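Local atomic coordinates of Endonuclease/exonuclease/phosphatase (Leptotrichia buccalis C-1013-b, PDB entry 3TEB), a protein that probably acts as a metal-dependent nuclease or related phosphoester hydrolase of the DNase I-like endonuclease/exonuclease/phosphatase family. Residues Gln41-Leu46 and Gly94-Thr99. Residues are numbered along the deposited sequence; the frame is centred on the assembly and turned at random.
Sequences QEVNQL and GVAVIT. With MG (magnesium ion), chain C.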
loop_
_atom_site.group_PDB
_atom_site.type_symbol
_atom_site.label_atom_id
_atom_site.label_comp_id
_atom_site.label_asym_id
_atom_site.label_seq_id
_atom_site.Cartn_x
_atom_site.Cartn_y
_atom_site.Cartn_z
ATOM N N GLN A 41 -2.969 2.984 0.337
ATOM C CA GLN A 41 -2.820 3.920 1.440
ATOM C C GLN A 41 -3.621 5.191 1.175
ATOM O O GLN A 41 -4.054 5.454 0.041
ATOM C CB GLN A 41 -1.351 4.263 1.674
ATOM C CG GLN A 41 -0.435 3.062 1.824
ATOM C CD GLN A 41 -0.090 2.421 0.489
ATOM O OE1 GLN A 41 0.151 3.121 -0.503
ATOM N NE2 GLN A 41 -0.074 1.088 0.450
ATOM N N GLU A 42 -3.788 5.994 2.224
ATOM C CA GLU A 42 -4.611 7.209 2.172
ATOM C C GLU A 42 -5.994 6.837 1.596
ATOM O O GLU A 42 -6.472 7.440 0.651
ATOM C CB GLU A 42 -3.919 8.388 1.414
ATOM C CG GLU A 42 -2.596 8.933 2.042
ATOM C CD GLU A 42 -2.196 10.366 1.571
ATOM O OE1 GLU A 42 -2.931 11.345 1.856
ATOM O OE2 GLU A 42 -1.124 10.543 0.940
ATOM N N VAL A 43 -6.607 5.807 2.161
ATOM C CA VAL A 43 -7.953 5.399 1.780
ATOM C C VAL A 43 -8.897 6.055 2.767
ATOM O O VAL A 43 -8.794 5.807 3.966
ATOM C CB VAL A 43 -8.122 3.864 1.843
ATOM C CG1 VAL A 43 -9.566 3.480 1.666
ATOM C CG2 VAL A 43 -7.277 3.196 0.781
ATOM N N ASN A 44 -9.808 6.890 2.274
ATOM C CA ASN A 44 -10.637 7.728 3.153
ATOM C C ASN A 44 -12.115 7.397 3.105
ATOM O O ASN A 44 -12.630 6.893 2.101
ATOM C CB ASN A 44 -10.457 9.222 2.832
ATOM C CG ASN A 44 -9.007 9.691 2.924
ATOM O OD1 ASN A 44 -8.327 9.453 3.917
ATOM N ND2 ASN A 44 -8.537 10.376 1.887
ATOM N N GLN A 45 -12.786 7.693 4.209
ATOM C CA GLN A 45 -14.244 7.688 4.271
ATOM C C GLN A 45 -14.731 8.836 5.157
ATOM O O GLN A 45 -14.014 9.309 6.046
ATOM C CB GLN A 45 -14.756 6.356 4.805
ATOM C CG GLN A 45 -14.474 6.116 6.294
ATOM C CD GLN A 45 -14.891 4.734 6.768
ATOM O OE1 GLN A 45 -15.252 3.862 5.967
ATOM N NE2 GLN A 45 -14.848 4.529 8.076
ATOM N N LEU A 46 -15.953 9.285 4.914
ATOM C CA LEU A 46 -16.527 10.367 5.700
ATOM C C LEU A 46 -16.964 9.891 7.073
ATOM O O LEU A 46 -17.784 8.987 7.176
ATOM C CB LEU A 46 -17.725 10.951 4.974
ATOM C CG LEU A 46 -17.395 11.934 3.870
ATOM C CD1 LEU A 46 -18.551 12.004 2.880
ATOM C CD2 LEU A 46 -17.108 13.295 4.469
ATOM N N GLY A 94 -7.140 5.698 6.380
ATOM C CA GLY A 94 -6.740 4.344 6.690
ATOM C C GLY A 94 -5.979 3.711 5.558
ATOM O O GLY A 94 -5.583 4.386 4.614
ATOM N N VAL A 95 -5.761 2.409 5.653
ATOM C CA VAL A 95 -5.091 1.676 4.597
ATOM C C VAL A 95 -5.969 0.509 4.267
ATOM O O VAL A 95 -6.841 0.159 5.060
ATOM C CB VAL A 95 -3.697 1.170 5.024
ATOM C CG1 VAL A 95 -2.704 2.322 5.096
ATOM C CG2 VAL A 95 -3.762 0.455 6.354
ATOM N N ALA A 96 -5.765 -0.086 3.098
ATOM C CA ALA A 96 -6.546 -1.257 2.740
ATOM C C ALA A 96 -5.738 -2.258 1.940
ATOM O O ALA A 96 -4.630 -1.961 1.486
ATOM C CB ALA A 96 -7.790 -0.864 2.004
ATOM N N VAL A 97 -6.284 -3.460 1.807
ATOM C CA VAL A 97 -5.734 -4.472 0.925
ATOM C C VAL A 97 -6.911 -5.076 0.190
ATOM O O VAL A 97 -7.922 -5.406 0.802
ATOM C CB VAL A 97 -5.042 -5.607 1.714
ATOM C CG1 VAL A 97 -4.555 -6.680 0.766
ATOM C CG2 VAL A 97 -3.884 -5.087 2.551
ATOM N N ILE A 98 -6.802 -5.199 -1.122
ATOM C CA ILE A 98 -7.782 -5.968 -1.889
ATOM C C ILE A 98 -7.118 -7.261 -2.346
ATOM O O ILE A 98 -5.914 -7.274 -2.634
ATOM C CB ILE A 98 -8.252 -5.223 -3.149
ATOM C CG1 ILE A 98 -8.780 -3.816 -2.820
ATOM C CG2 ILE A 98 -9.287 -6.046 -3.894
ATOM C CD1 ILE A 98 -10.119 -3.768 -2.103
ATOM N N THR A 99 -7.878 -8.349 -2.420
ATOM C CA THR A 99 -7.280 -9.590 -2.883
ATOM C C THR A 99 -8.214 -10.498 -3.647
ATOM O O THR A 99 -9.403 -10.555 -3.360
ATOM C CB THR A 99 -6.502 -10.355 -1.750
ATOM O OG1 THR A 99 -5.904 -11.537 -2.301
ATOM C CG2 THR A 99 -7.386 -10.710 -0.557
HETATM MG MG MG C . -0.728 12.157 0.283
HETATM O O HOH W 1 -2.853 5.960 4.766
#
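The flat groups that meet here are peptide groups: the G94 carbonyl takes the V43 N-H from above its plane, 37° out of it, at 3.0 Å from V43 N to G94 O. The V43 carbonyl answers with a more bent bond, G94 N to V43 O at 2.9 Å, completing an antiparallel hydrogen-bonded pair. E42 N also faces G94 O but at a poor angle for bonding; a water bridges them instead, 2.7 Å from E42 N. With E42 and V43 both set against G94, and E42 in a left-handed helical backbone conformation, this is a G1 beta bulge.

Beside the bulge, V95 CG1 lies 4.0 Å from both CA and CG of Q41. V95 CG1 stands anti to its own carbonyl carbon (chi1 -73°), which brings that branch to Q41. V43 CG2 reaches A96 CB more loosely, at 4.3 Å, on the sheet face where W81 packs against both residues.

Strand 37-46 turns a corner at E42, where the bulge lies, and the E42 side chain leaves away from strand 91-99. Extended beyond CG, it gives OE2 to the magnesium ion; N10 ND2 also bonds OE2, and D256, the other residue of the magnesium site, has its side chain about 5 Å from that of E42. The V43-G94 pair and the water bridge to E42 N thus sit directly behind the metal-binding residue, consistent with a set backbone there: E42 gives its carboxylate to magnesium and its N-H to the water.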